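Local structure of glutathione transferase lambda1 (Populus trichocarpa, 4PQH) at residues A[20-33]-A[72-86]. The protein is a Lambda-class glutathione transferase that binds glutathione, which a cysteine can hold covalently, and probably acts as a thiol transferase. Sequence-based numbering, arbitrary orientation. Where two conformers were deposited one is given.
With GSH (glutathione), chain C.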
loop_
_atom_site.group_PDB
_atom_site.type_symbol
_atom_site.label_atom_id
_atom_site.label_comp_id
_atom_site.label_asym_id
_atom_site.label_seq_id
_atom_site.Cartn_x
_atom_site.Cartn_y
_atom_site.Cartn_z
ATOM N N PRO A 20 -25.309 7.351 -2.443
ATOM C CA PRO A 20 -24.380 7.164 -1.327
ATOM C C PRO A 20 -24.657 5.885 -0.547
ATOM O O PRO A 20 -25.810 5.480 -0.426
ATOM C CB PRO A 20 -24.651 8.385 -0.445
ATOM C CG PRO A 20 -26.063 8.749 -0.744
ATOM C CD PRO A 20 -26.249 8.459 -2.200
ATOM N N PRO A 21 -23.601 5.250 -0.027
ATOM C CA PRO A 21 -23.734 4.082 0.844
ATOM C C PRO A 21 -24.228 4.544 2.212
ATOM O O PRO A 21 -24.261 5.751 2.468
ATOM C CB PRO A 21 -22.288 3.557 0.948
ATOM C CG PRO A 21 -21.511 4.284 -0.108
ATOM C CD PRO A 21 -22.193 5.601 -0.248
ATOM N N PRO A 22 -24.670 3.597 3.044
ATOM C CA PRO A 22 -24.920 3.972 4.429
ATOM C C PRO A 22 -23.601 4.447 5.003
ATOM O O PRO A 22 -22.558 3.874 4.698
ATOM C CB PRO A 22 -25.328 2.649 5.079
ATOM C CG PRO A 22 -25.827 1.805 3.958
ATOM C CD PRO A 22 -24.997 2.186 2.774
ATOM N N VAL A 23 -23.635 5.517 5.777
ATOM C CA VAL A 23 -22.465 5.912 6.549
ATOM C C VAL A 23 -22.724 5.759 8.043
ATOM O O VAL A 23 -23.757 6.199 8.551
ATOM C CB VAL A 23 -22.023 7.350 6.223
ATOM C CG1 VAL A 23 -20.828 7.747 7.080
ATOM C CG2 VAL A 23 -21.682 7.468 4.747
ATOM N N PHE A 24 -21.785 5.114 8.728
ATOM C CA PHE A 24 -21.876 4.860 10.164
ATOM C C PHE A 24 -23.051 3.961 10.550
ATOM O O PHE A 24 -23.694 4.181 11.573
ATOM C CB PHE A 24 -21.914 6.169 10.963
ATOM C CG PHE A 24 -20.625 6.948 10.920
ATOM C CD1 PHE A 24 -19.451 6.351 10.495
ATOM C CD2 PHE A 24 -20.592 8.276 11.315
ATOM C CE1 PHE A 24 -18.267 7.066 10.459
ATOM C CE2 PHE A 24 -19.411 8.996 11.283
ATOM C CZ PHE A 24 -18.247 8.389 10.853
ATOM N N ASP A 25 -23.317 2.945 9.737
ATOM C CA ASP A 25 -24.364 1.974 10.053
ATOM C C ASP A 25 -23.803 0.776 10.814
ATOM O O ASP A 25 -24.530 -0.161 11.137
ATOM C CB ASP A 25 -25.072 1.507 8.779
ATOM C CG ASP A 25 -24.172 0.678 7.878
ATOM O OD1 ASP A 25 -22.937 0.736 8.039
ATOM O OD2 ASP A 25 -24.703 -0.029 6.997
ATOM N N GLY A 26 -22.502 0.801 11.084
ATOM C CA GLY A 26 -21.860 -0.281 11.805
ATOM C C GLY A 26 -20.984 -1.163 10.936
ATOM O O GLY A 26 -20.154 -1.912 11.443
ATOM N N THR A 27 -21.177 -1.083 9.624
ATOM C CA THR A 27 -20.337 -1.806 8.676
ATOM C C THR A 27 -19.009 -1.080 8.505
ATOM O O THR A 27 -18.973 0.151 8.430
ATOM C CB THR A 27 -21.026 -1.926 7.294
ATOM O OG1 THR A 27 -22.137 -2.825 7.387
ATOM C CG2 THR A 27 -20.059 -2.450 6.238
ATOM N N THR A 28 -17.918 -1.839 8.453
ATOM C CA THR A 28 -16.609 -1.265 8.176
ATOM C C THR A 28 -16.402 -1.142 6.666
ATOM O O THR A 28 -16.570 -2.111 5.926
ATOM C CB THR A 28 -15.489 -2.102 8.816
ATOM O OG1 THR A 28 -15.700 -2.154 10.234
ATOM C CG2 THR A 28 -14.129 -1.487 8.534
ATOM N N ARG A 29 -16.065 0.062 6.208
ATOM C CA ARG A 29 -15.855 0.309 4.786
ATOM C C ARG A 29 -14.483 0.901 4.524
ATOM O O ARG A 29 -14.054 1.824 5.215
ATOM C CB ARG A 29 -16.931 1.248 4.243
ATOM C CG ARG A 29 -18.326 0.669 4.311
ATOM C CD ARG A 29 -19.377 1.631 3.782
ATOM N NE ARG A 29 -20.692 1.004 3.832
ATOM C CZ ARG A 29 -21.451 0.952 4.920
ATOM N NH1 ARG A 29 -21.031 1.501 6.056
ATOM N NH2 ARG A 29 -22.628 0.350 4.877
ATOM N N LEU A 30 -13.801 0.359 3.519
ATOM C CA LEU A 30 -12.522 0.884 3.078
ATOM C C LEU A 30 -12.720 1.551 1.723
ATOM O O LEU A 30 -12.985 0.881 0.722
ATOM C CB LEU A 30 -11.502 -0.244 2.971
ATOM C CG LEU A 30 -10.162 0.115 2.331
ATOM C CD1 LEU A 30 -9.453 1.213 3.111
ATOM C CD2 LEU A 30 -9.282 -1.116 2.192
ATOM N N TYR A 31 -12.606 2.874 1.692
ATOM C CA TYR A 31 -12.815 3.616 0.452
ATOM C C TYR A 31 -11.518 3.679 -0.331
ATOM O O TYR A 31 -10.488 4.117 0.185
ATOM C CB TYR A 31 -13.356 5.018 0.734
ATOM C CG TYR A 31 -14.716 4.990 1.388
ATOM C CD1 TYR A 31 -14.842 4.799 2.761
ATOM C CD2 TYR A 31 -15.879 5.124 0.638
ATOM C CE1 TYR A 31 -16.071 4.750 3.367
ATOM C CE2 TYR A 31 -17.132 5.082 1.246
ATOM C CZ TYR A 31 -17.215 4.899 2.615
ATOM O OH TYR A 31 -18.439 4.845 3.244
ATOM N N ILE A 32 -11.570 3.214 -1.575
ATOM C CA ILE A 32 -10.382 3.101 -2.398
ATOM C C ILE A 32 -10.643 3.574 -3.819
ATOM O O ILE A 32 -11.778 3.837 -4.217
ATOM C CB ILE A 32 -9.880 1.630 -2.496
ATOM C CG1 ILE A 32 -10.873 0.773 -3.289
ATOM C CG2 ILE A 32 -9.640 1.022 -1.121
ATOM C CD1 ILE A 32 -10.343 -0.618 -3.623
ATOM N N SER A 33 -9.560 3.688 -4.570
ATOM C CA SER A 33 -9.607 3.666 -6.019
ATOM C C SER A 33 -8.842 2.411 -6.390
ATOM O O SER A 33 -7.811 2.125 -5.781
ATOM C CB SER A 33 -8.919 4.898 -6.605
ATOM O OG SER A 33 -8.593 4.699 -7.967
ATOM N N LYS A 72 -20.033 13.558 2.806
ATOM C CA LYS A 72 -20.612 12.695 3.836
ATOM C C LYS A 72 -19.634 11.708 4.459
ATOM O O LYS A 72 -19.875 11.197 5.552
ATOM C CB LYS A 72 -21.803 11.925 3.270
ATOM C CG LYS A 72 -22.942 12.811 2.814
ATOM C CD LYS A 72 -23.969 12.011 2.041
ATOM C CE LYS A 72 -24.279 10.706 2.748
ATOM N NZ LYS A 72 -25.502 10.062 2.207
ATOM N N VAL A 73 -18.540 11.433 3.762
ATOM C CA VAL A 73 -17.618 10.396 4.206
ATOM C C VAL A 73 -16.276 10.951 4.669
ATOM O O VAL A 73 -15.891 10.779 5.826
ATOM C CB VAL A 73 -17.374 9.357 3.100
ATOM C CG1 VAL A 73 -16.401 8.300 3.583
ATOM C CG2 VAL A 73 -18.684 8.715 2.675
ATOM N N TYR A 74 -15.570 11.624 3.767
ATOM C CA TYR A 74 -14.197 12.037 4.036
ATOM C C TYR A 74 -13.892 13.399 3.399
ATOM O O TYR A 74 -13.541 13.485 2.220
ATOM C CB TYR A 74 -13.229 10.946 3.550
ATOM C CG TYR A 74 -11.783 11.144 3.943
ATOM C CD1 TYR A 74 -11.404 11.208 5.279
ATOM C CD2 TYR A 74 -10.792 11.238 2.978
ATOM C CE1 TYR A 74 -10.081 11.386 5.638
ATOM C CE2 TYR A 74 -9.465 11.413 3.329
ATOM C CZ TYR A 74 -9.117 11.487 4.659
ATOM O OH TYR A 74 -7.801 11.670 5.005
ATOM N N PRO A 75 -14.038 14.476 4.188
ATOM C CA PRO A 75 -13.805 15.849 3.714
ATOM C C PRO A 75 -12.465 16.124 2.998
ATOM O O PRO A 75 -12.485 16.889 2.034
ATOM C CB PRO A 75 -13.936 16.682 4.992
ATOM C CG PRO A 75 -14.915 15.915 5.813
ATOM C CD PRO A 75 -14.575 14.461 5.562
ATOM N N PRO A 76 -11.332 15.535 3.443
ATOM C CA PRO A 76 -10.096 15.792 2.683
ATOM C C PRO A 76 -10.147 15.307 1.227
ATOM O O PRO A 76 -9.271 15.667 0.428
ATOM C CB PRO A 76 -9.034 15.013 3.469
ATOM C CG PRO A 76 -9.576 14.961 4.861
ATOM C CD PRO A 76 -11.054 14.793 4.689
ATOM N N ASN A 77 -11.153 14.499 0.899
ATOM C CA ASN A 77 -11.451 14.130 -0.483
ATOM C C ASN A 77 -10.297 13.414 -1.179
ATOM O O ASN A 77 -9.952 13.721 -2.324
ATOM C CB ASN A 77 -11.883 15.366 -1.280
ATOM C CG ASN A 77 -12.625 15.014 -2.555
ATOM O OD1 ASN A 77 -13.216 13.945 -2.673
ATOM N ND2 ASN A 77 -12.600 15.925 -3.518
ATOM N N LYS A 78 -9.694 12.472 -0.463
ATOM C CA LYS A 78 -8.675 11.597 -1.027
ATOM C C LYS A 78 -8.958 10.165 -0.611
ATOM O O LYS A 78 -9.695 9.938 0.350
ATOM C CB LYS A 78 -7.280 12.006 -0.550
ATOM C CG LYS A 78 -6.845 13.390 -1.018
ATOM C CD LYS A 78 -5.420 13.707 -0.593
ATOM C CE LYS A 78 -4.971 15.057 -1.134
ATOM N NZ LYS A 78 -3.605 15.419 -0.657
ATOM N N VAL A 79 -8.397 9.211 -1.354
ATOM C CA VAL A 79 -8.413 7.803 -0.944
ATOM C C VAL A 79 -6.995 7.378 -0.592
ATOM O O VAL A 79 -6.040 7.896 -1.156
ATOM C CB VAL A 79 -8.986 6.872 -2.044
ATOM C CG1 VAL A 79 -10.476 7.122 -2.231
ATOM C CG2 VAL A 79 -8.226 7.038 -3.361
ATOM N N PRO A 80 -6.839 6.422 0.342
ATOM C CA PRO A 80 -7.881 5.684 1.062
ATOM C C PRO A 80 -8.408 6.404 2.291
ATOM O O PRO A 80 -7.747 7.273 2.858
ATOM C CB PRO A 80 -7.148 4.423 1.521
ATOM C CG PRO A 80 -5.752 4.901 1.750
ATOM C CD PRO A 80 -5.492 5.909 0.654
ATOM N N SER A 81 -9.604 6.011 2.699
ATOM C CA SER A 81 -10.105 6.330 4.023
ATOM C C SER A 81 -10.824 5.095 4.561
ATOM O O SER A 81 -11.315 4.263 3.788
ATOM C CB SER A 81 -11.017 7.559 4.005
ATOM O OG SER A 81 -12.234 7.306 3.328
ATOM N N LEU A 82 -10.865 4.980 5.882
ATOM C CA LEU A 82 -11.454 3.826 6.540
ATOM C C LEU A 82 -12.544 4.295 7.479
ATOM O O LEU A 82 -12.295 5.110 8.371
ATOM C CB LEU A 82 -10.394 3.060 7.331
ATOM C CG LEU A 82 -10.893 1.811 8.065
ATOM C CD1 LEU A 82 -11.273 0.718 7.073
ATOM C CD2 LEU A 82 -9.852 1.321 9.057
ATOM N N GLU A 83 -13.752 3.784 7.252
ATOM C CA GLU A 83 -14.900 4.023 8.109
ATOM C C GLU A 83 -15.010 2.838 9.052
ATOM O O GLU A 83 -15.241 1.704 8.620
ATOM C CB GLU A 83 -16.155 4.127 7.248
ATOM C CG GLU A 83 -17.451 4.266 8.008
ATOM C CD GLU A 83 -18.658 4.094 7.104
ATOM O OE1 GLU A 83 -18.483 4.167 5.870
ATOM O OE2 GLU A 83 -19.773 3.875 7.620
ATOM N N HIS A 84 -14.830 3.099 10.343
ATOM C CA HIS A 84 -14.829 2.039 11.340
ATOM C C HIS A 84 -15.181 2.646 12.689
ATOM O O HIS A 84 -14.611 3.663 13.079
ATOM C CB HIS A 84 -13.449 1.370 11.400
ATOM C CG HIS A 84 -13.363 0.242 12.382
ATOM N ND1 HIS A 84 -14.142 -0.892 12.282
ATOM C CD2 HIS A 84 -12.591 0.073 13.479
ATOM C CE1 HIS A 84 -13.855 -1.709 13.278
ATOM N NE2 HIS A 84 -12.918 -1.149 14.022
ATOM N N ASN A 85 -16.130 2.027 13.387
ATOM C CA ASN A 85 -16.536 2.473 14.720
ATOM C C ASN A 85 -16.826 3.969 14.817
ATOM O O ASN A 85 -16.287 4.654 15.689
ATOM C CB ASN A 85 -15.487 2.085 15.767
ATOM C CG ASN A 85 -15.414 0.590 15.998
ATOM O OD1 ASN A 85 -16.349 -0.146 15.684
ATOM N ND2 ASN A 85 -14.302 0.136 16.558
ATOM N N ASN A 86 -17.661 4.466 13.908
ATOM C CA ASN A 86 -18.114 5.856 13.932
ATOM C C ASN A 86 -16.999 6.890 13.781
ATOM O O ASN A 86 -17.080 7.996 14.316
ATOM C CB ASN A 86 -18.931 6.134 15.198
ATOM C CG ASN A 86 -20.073 5.157 15.376
ATOM O OD1 ASN A 86 -20.822 4.882 14.438
ATOM N ND2 ASN A 86 -20.205 4.615 16.583
HETATM N N1 GSH C . -0.891 10.840 1.999
HETATM C CA1 GSH C . -2.064 10.159 1.483
HETATM C C1 GSH C . -1.982 8.735 1.950
HETATM O O11 GSH C . -0.865 8.262 2.252
HETATM O O12 GSH C . -3.014 8.046 2.053
HETATM C CB1 GSH C . -2.097 10.231 -0.046
HETATM C CG1 GSH C . -3.428 9.773 -0.641
HETATM C CD1 GSH C . -3.492 10.152 -2.105
HETATM O OE1 GSH C . -2.544 11.058 -2.620
HETATM N N2 GSH C . -4.451 9.618 -2.865
HETATM C CA2 GSH C . -4.668 10.170 -4.197
HETATM C C2 GSH C . -5.995 10.853 -4.299
HETATM O O2 GSH C . -7.071 10.427 -3.506
HETATM C CB2 GSH C . -4.627 9.094 -5.271
HETATM S SG2 GSH C . -2.968 8.469 -5.644
HETATM N N3 GSH C . -6.117 11.856 -5.165
HETATM C CA3 GSH C . -7.411 12.485 -5.344
HETATM C C3 GSH C . -7.346 13.973 -5.108
HETATM O O31 GSH C . -8.344 14.691 -5.337
HETATM O O32 GSH C . -6.303 14.506 -4.671
HETATM O O HOH W 1 -25.946 7.902 3.416
HETATM O O HOH W 2 -17.464 -0.172 12.059
HETATM O O HOH W 3 -20.151 2.153 9.532
#
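Arg29 and Tyr31 pair with Glu83 and Ser81 in antiparallel register, joining strands 28-32 and 81-84 in the four-stranded sheet of the thioredoxin-like N-terminal domain of this glutathione transferase. Packing is tightest on the face that carries these side chains, around the buried Glu83 carboxylate. Glu83 CG stands anti to the backbone nitrogen (chi1 175°), and the extended chain carries one oxygen to the Tyr31 hydroxyl and the other to the loop before strand 28-32. Tyr31 OH donates to Glu83 OE1 (2.7 Å), nearly along the carboxylate C-O axis, and Phe24 N to Glu83 OE2 (2.6 Å), tilted above the carboxylate plane. Arg29 lies alongside in a salt-bridge network with both acids: NH1 makes a weak, bent bond (120°) to Glu83 OE2, while NH1 and NH2 hold Asp25 OD1 and OD2 end-on. Asp25 also closes an Asx turn onto Thr27 N, and the shared arginine probably eases the closeness of the two acids. Val73 CG1 sits over one face of the Tyr31 ring, 3.7 Å from its centroid. On the other side of the sheet Leu30 and Leu82 face helices 37-48 and 92-102. Toward solvent the contact loosens: Asn86 CA rests on the exposed Phe24 ring, and water links Pro21 O to Lys72 NZ. At the opposite end, cis-Pro80 follows Val79, whose backbone pairs with glutathione: Val79 N donates to glutathione O2 at 2.8 Å, and Val79 O accepts from glutathione N2 at 2.9 Å.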